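D-isomer specific 2-hydroxyacid dehydrogenase NAD-binding (Xanthobacter autotrophicus, PDB 4XA8) probably works as an NAD(P)-dependent oxidoreductase acting on D-2-hydroxyacids, with a coenzyme-binding Rossmann-type domain for the dinucleotide. Local coordinates at residues Ala9-Ser14 and Arg36-Gly41; Ala55-Pro60 and Lys72-Leu77. One frame throughout, in Å; residues are numbered along the deposited sequence.

Interaction 1 (Ala9-Ser14 and Arg36-Gly41)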
# COMPACT_ATOMS: atom_id res chain seq x y z
N ALA A 9 29.57 -29.24 7.31
CA ALA A 9 28.65 -28.72 6.28
C ALA A 9 27.38 -28.13 6.88
O ALA A 9 26.93 -28.54 7.98
CB ALA A 9 28.28 -29.82 5.29
N LEU A 10 26.81 -27.16 6.18
CA LEU A 10 25.49 -26.66 6.48
C LEU A 10 24.48 -27.22 5.51
O LEU A 10 24.70 -27.20 4.30
CB LEU A 10 25.45 -25.14 6.38
CG LEU A 10 24.09 -24.53 6.75
CD1 LEU A 10 24.28 -23.17 7.41
CD2 LEU A 10 23.19 -24.44 5.52
N VAL A 11 23.35 -27.70 6.05
CA VAL A 11 22.22 -28.14 5.24
C VAL A 11 21.06 -27.13 5.37
O VAL A 11 20.74 -26.70 6.47
CB VAL A 11 21.72 -29.56 5.63
CG1 VAL A 11 21.10 -29.59 7.02
CG2 VAL A 11 20.67 -30.05 4.64
N PHE A 12 20.46 -26.81 4.23
CA PHE A 12 19.34 -25.90 4.12
C PHE A 12 18.06 -26.65 3.73
O PHE A 12 18.06 -27.45 2.74
CB PHE A 12 19.61 -24.93 2.96
CG PHE A 12 18.52 -23.92 2.72
CD1 PHE A 12 17.45 -24.20 1.90
CD2 PHE A 12 18.59 -22.67 3.32
CE1 PHE A 12 16.47 -23.24 1.66
CE2 PHE A 12 17.59 -21.72 3.10
CZ PHE A 12 16.55 -22.01 2.25
N TYR A 13 16.97 -26.37 4.44
CA TYR A 13 15.67 -26.85 4.01
C TYR A 13 14.60 -25.76 4.17
O TYR A 13 14.35 -25.24 5.27
CB TYR A 13 15.20 -28.11 4.77
CG TYR A 13 13.89 -28.62 4.21
CD1 TYR A 13 12.69 -28.08 4.64
CD2 TYR A 13 13.86 -29.58 3.21
CE1 TYR A 13 11.48 -28.48 4.10
CE2 TYR A 13 12.64 -30.01 2.67
CZ TYR A 13 11.46 -29.45 3.12
OH TYR A 13 10.23 -29.84 2.60
N SER A 14 13.91 -25.47 3.08
CA SER A 14 12.65 -24.70 3.19
C SER A 14 11.79 -24.85 1.93
O SER A 14 12.31 -24.79 0.84
CB SER A 14 12.94 -23.24 3.46
OG SER A 14 11.73 -22.48 3.43
N ARG A 36 24.68 -27.35 1.59
CA ARG A 36 23.99 -28.36 0.85
C ARG A 36 22.50 -28.07 0.96
O ARG A 36 21.95 -27.92 2.07
CB ARG A 36 24.31 -29.72 1.43
CG ARG A 36 25.80 -29.98 1.53
CD ARG A 36 26.08 -31.30 2.21
NE ARG A 36 27.50 -31.47 2.39
CZ ARG A 36 28.07 -32.54 2.93
NH1 ARG A 36 27.34 -33.57 3.38
NH2 ARG A 36 29.39 -32.57 3.03
N ILE A 37 21.86 -27.97 -0.20
CA ILE A 37 20.43 -27.63 -0.26
C ILE A 37 19.67 -28.93 -0.32
O ILE A 37 19.83 -29.71 -1.27
CB ILE A 37 20.12 -26.75 -1.48
CG1 ILE A 37 20.88 -25.42 -1.35
CG2 ILE A 37 18.61 -26.44 -1.58
CD1 ILE A 37 20.97 -24.63 -2.65
N ALA A 38 18.85 -29.19 0.70
CA ALA A 38 17.99 -30.36 0.71
C ALA A 38 16.78 -30.04 -0.12
O ALA A 38 16.27 -28.91 -0.06
CB ALA A 38 17.54 -30.71 2.12
N ARG A 39 16.30 -31.05 -0.83
CA ARG A 39 15.19 -30.96 -1.77
C ARG A 39 13.85 -30.80 -1.05
O ARG A 39 13.57 -31.55 -0.12
CB ARG A 39 15.21 -32.25 -2.62
CG ARG A 39 14.07 -32.41 -3.56
CD ARG A 39 14.42 -33.42 -4.63
NE ARG A 39 14.39 -34.79 -4.13
CZ ARG A 39 14.82 -35.84 -4.83
NH1 ARG A 39 15.32 -35.66 -6.04
NH2 ARG A 39 14.76 -37.06 -4.32
N ALA A 40 13.06 -29.81 -1.44
CA ALA A 40 11.72 -29.64 -0.88
C ALA A 40 10.94 -30.95 -1.01
O ALA A 40 11.06 -31.66 -2.02
CB ALA A 40 10.96 -28.50 -1.56
N GLY A 41 10.16 -31.28 0.02
CA GLY A 41 9.32 -32.47 -0.02
C GLY A 41 9.96 -33.57 0.80
O GLY A 41 9.64 -33.73 1.97
O HOH W 1 15.00 -26.56 0.51
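Tyr13 reaches along the neighbouring chain until its OH accepts a hydrogen bond from Gly41 N, 3.0 Å away and nearly straight at 170°. Its CG stands anti to the backbone N (chi1 -176°), which sends the ring forward, toward Arg39-Gly41. One ring edge faces the backbone there: CE2 lies 3.3 Å from Arg39 O, and CD2 packs on Ala38 CB. At the other end of the contact, Ala9 CB sits over one face of the Arg36 guanidinium, off toward its rim, 3.4 Å from Arg36 NE. Between these ends the backbones pair as parallel strands. Arg36 is bonded through both its backbone N, which gives to Leu10 O at 2.7 Å, and its O, which accepts from Phe12 N. Ala38 N then bonds Phe12 O at 2.8 Å. Val11 CG2 meets Ala38 CB at 4.1 Å, on the face of the sheet that also carries Arg36. After Ala38 N no direct backbone bond follows; a water links the chains instead, accepting from Ser14 N and donating to Ala38 O at 2.7 Å. Further out, salt bridges from Arg36 NH2 to Asp34 and Glu51, with a bond from NH1 to the Asp48 carbonyl, probably help to fix the guanidinium against Ala9 CB. Helix 19-29 links the two strands in a beta-alpha-beta unit, and its Trp22 meets the Phe12 ring. Two carboxylates beside Arg36 probably stabilise its positive charge, while its flat face remains available for apolar contact with a methyl group.

Interaction 2 (Ala55-Pro60 and Lys72-Leu77); sequences ALVWKP and KLVINL
Leu56 has CG anti to its backbone N (chi1 174°), and Leu77 has CG anti to its carbonyl carbon (chi1 -79°), torsions that bring the two branched ends together. They cross at about a right angle, with Leu56 CD1 3.6 Å from Leu77 CD2. The contact joins two adjacent strands of a parallel alpha/beta sheet, with Leu56 opposite Ile75. Leu56 CD1 also touches Ile75 CG2 at 3.7 Å. On the other face Val57 CG2 packs on Val74 CG1. The backbone bonds run from Ala55 N to Leu73 O, Ile75 N to Ala55 O, and Val57 N to Ile75 O. The last, Leu77 N to Val57 O, differs: its donor stands above the carbonyl plane, as the chain leaves the strand. Phe12 of the next strand and Ile297 of helix 290-306 also pack against Leu56. An alanine in place of Leu77 would remove CG and both methyls and would probably open a gap beside Leu56, its CD1 left with Ile75 but not Leu77. Near the C-terminal end of the pair, Trp58 and Asn76 meet with ring and amide planes 24° apart, Trp58 CZ3 lying 3.7 Å from Asn76 OD1. Asn76 is also near Arg97, which binds NADPH in a structure of this protein. A water accepts from both Asn76 ND2 and Lys59 N, at 2.7 Å from each.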
# COMPACT_ATOMS: atom_id res chain seq x y z
N ALA A 55 22.09 -26.91 10.56
CA ALA A 55 20.85 -26.95 9.78
C ALA A 55 20.12 -25.61 9.83
O ALA A 55 19.81 -25.10 10.91
CB ALA A 55 19.95 -28.08 10.30
N LEU A 56 19.87 -25.04 8.65
CA LEU A 56 19.09 -23.83 8.48
C LEU A 56 17.78 -24.23 7.83
O LEU A 56 17.77 -24.68 6.69
CB LEU A 56 19.85 -22.84 7.60
CG LEU A 56 19.14 -21.55 7.18
CD1 LEU A 56 18.84 -20.75 8.42
CD2 LEU A 56 20.04 -20.78 6.21
N VAL A 57 16.68 -24.12 8.57
CA VAL A 57 15.45 -24.77 8.15
C VAL A 57 14.17 -23.97 8.39
O VAL A 57 14.08 -23.14 9.32
CB VAL A 57 15.25 -26.13 8.86
CG1 VAL A 57 16.40 -27.08 8.63
CG2 VAL A 57 15.05 -25.91 10.35
N TRP A 58 13.15 -24.27 7.57
CA TRP A 58 11.77 -23.92 7.88
C TRP A 58 10.84 -25.15 7.72
O TRP A 58 10.75 -25.75 6.65
CB TRP A 58 11.29 -22.75 7.02
CG TRP A 58 9.91 -22.29 7.35
CD1 TRP A 58 8.75 -22.66 6.73
CD2 TRP A 58 9.53 -21.40 8.41
NE1 TRP A 58 7.68 -22.02 7.31
CE2 TRP A 58 8.12 -21.26 8.35
CE3 TRP A 58 10.24 -20.71 9.41
CZ2 TRP A 58 7.41 -20.44 9.24
CZ3 TRP A 58 9.53 -19.90 10.30
CH2 TRP A 58 8.13 -19.77 10.21
N LYS A 59 10.19 -25.53 8.81
CA LYS A 59 9.25 -26.68 8.85
C LYS A 59 9.69 -27.91 8.02
O LYS A 59 8.97 -28.32 7.11
CB LYS A 59 7.87 -26.22 8.42
CG LYS A 59 7.32 -25.18 9.36
CD LYS A 59 5.80 -25.05 9.20
CE LYS A 59 5.31 -23.67 9.59
NZ LYS A 59 4.19 -23.26 8.69
N PRO A 60 10.88 -28.47 8.33
CA PRO A 60 11.41 -29.57 7.53
C PRO A 60 10.55 -30.81 7.69
O PRO A 60 9.71 -30.83 8.59
CB PRO A 60 12.84 -29.77 8.09
CG PRO A 60 12.77 -29.25 9.48
CD PRO A 60 11.79 -28.11 9.44
N LYS A 72 25.13 -29.89 15.36
CA LYS A 72 25.57 -29.09 16.50
C LYS A 72 24.75 -27.82 16.73
O LYS A 72 24.83 -27.22 17.82
CB LYS A 72 27.05 -28.73 16.31
CG LYS A 72 27.97 -29.98 16.25
CD LYS A 72 29.29 -29.78 17.00
CE LYS A 72 29.96 -31.11 17.30
NZ LYS A 72 30.71 -31.15 18.59
N LEU A 73 23.99 -27.42 15.70
CA LEU A 73 23.33 -26.13 15.64
C LEU A 73 22.15 -26.17 14.67
O LEU A 73 22.29 -26.65 13.53
CB LEU A 73 24.36 -25.06 15.20
CG LEU A 73 23.84 -23.62 15.01
CD1 LEU A 73 23.27 -23.11 16.32
CD2 LEU A 73 24.94 -22.69 14.51
N VAL A 74 20.99 -25.72 15.13
CA VAL A 74 19.85 -25.47 14.25
C VAL A 74 19.55 -23.98 14.20
O VAL A 74 19.63 -23.28 15.23
CB VAL A 74 18.59 -26.22 14.71
CG1 VAL A 74 17.38 -25.83 13.87
CG2 VAL A 74 18.84 -27.69 14.61
N ILE A 75 19.21 -23.51 13.01
CA ILE A 75 18.84 -22.12 12.78
C ILE A 75 17.48 -22.10 12.08
O ILE A 75 17.33 -22.65 11.00
CB ILE A 75 19.87 -21.34 11.91
CG1 ILE A 75 21.32 -21.53 12.40
CG2 ILE A 75 19.50 -19.86 11.90
CD1 ILE A 75 22.12 -22.57 11.64
N ASN A 76 16.49 -21.50 12.72
CA ASN A 76 15.15 -21.44 12.17
C ASN A 76 15.02 -20.21 11.26
O ASN A 76 15.39 -19.11 11.64
CB ASN A 76 14.13 -21.40 13.33
CG ASN A 76 12.71 -21.65 12.88
OD1 ASN A 76 11.82 -20.83 13.09
ND2 ASN A 76 12.49 -22.77 12.23
N LEU A 77 14.49 -20.39 10.05
CA LEU A 77 14.43 -19.29 9.06
C LEU A 77 13.34 -18.25 9.32
O LEU A 77 12.46 -18.04 8.48
CB LEU A 77 14.24 -19.83 7.64
CG LEU A 77 15.47 -20.37 6.93
CD1 LEU A 77 15.12 -21.34 5.81
CD2 LEU A 77 16.27 -19.18 6.42
O HOH W 2 10.57 -24.38 11.25

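In the fold
Both interactions belong to the same five-stranded parallel sheet. Strand 9-13 of interaction 1 lies beside strand 52-57 of interaction 2, and Val11 O and Tyr13 O probably accept hydrogen bonds from Leu56 N and Trp58 N. The interaction centres are about 9 Å apart. Interaction 1 involves the outermost strand 34-37 and is partly buried; its exposed end is a loop, and its chemistry includes a tyrosine hydroxyl and an arginine with acidic partners. Interaction 2 lies further inside the sheet. It is buried, and its side chains across the sheet are mostly aliphatic, with Asn76 and a water at the C-terminal end. That end lies near NADPH-binding residues, whereas interaction 1 is away from them.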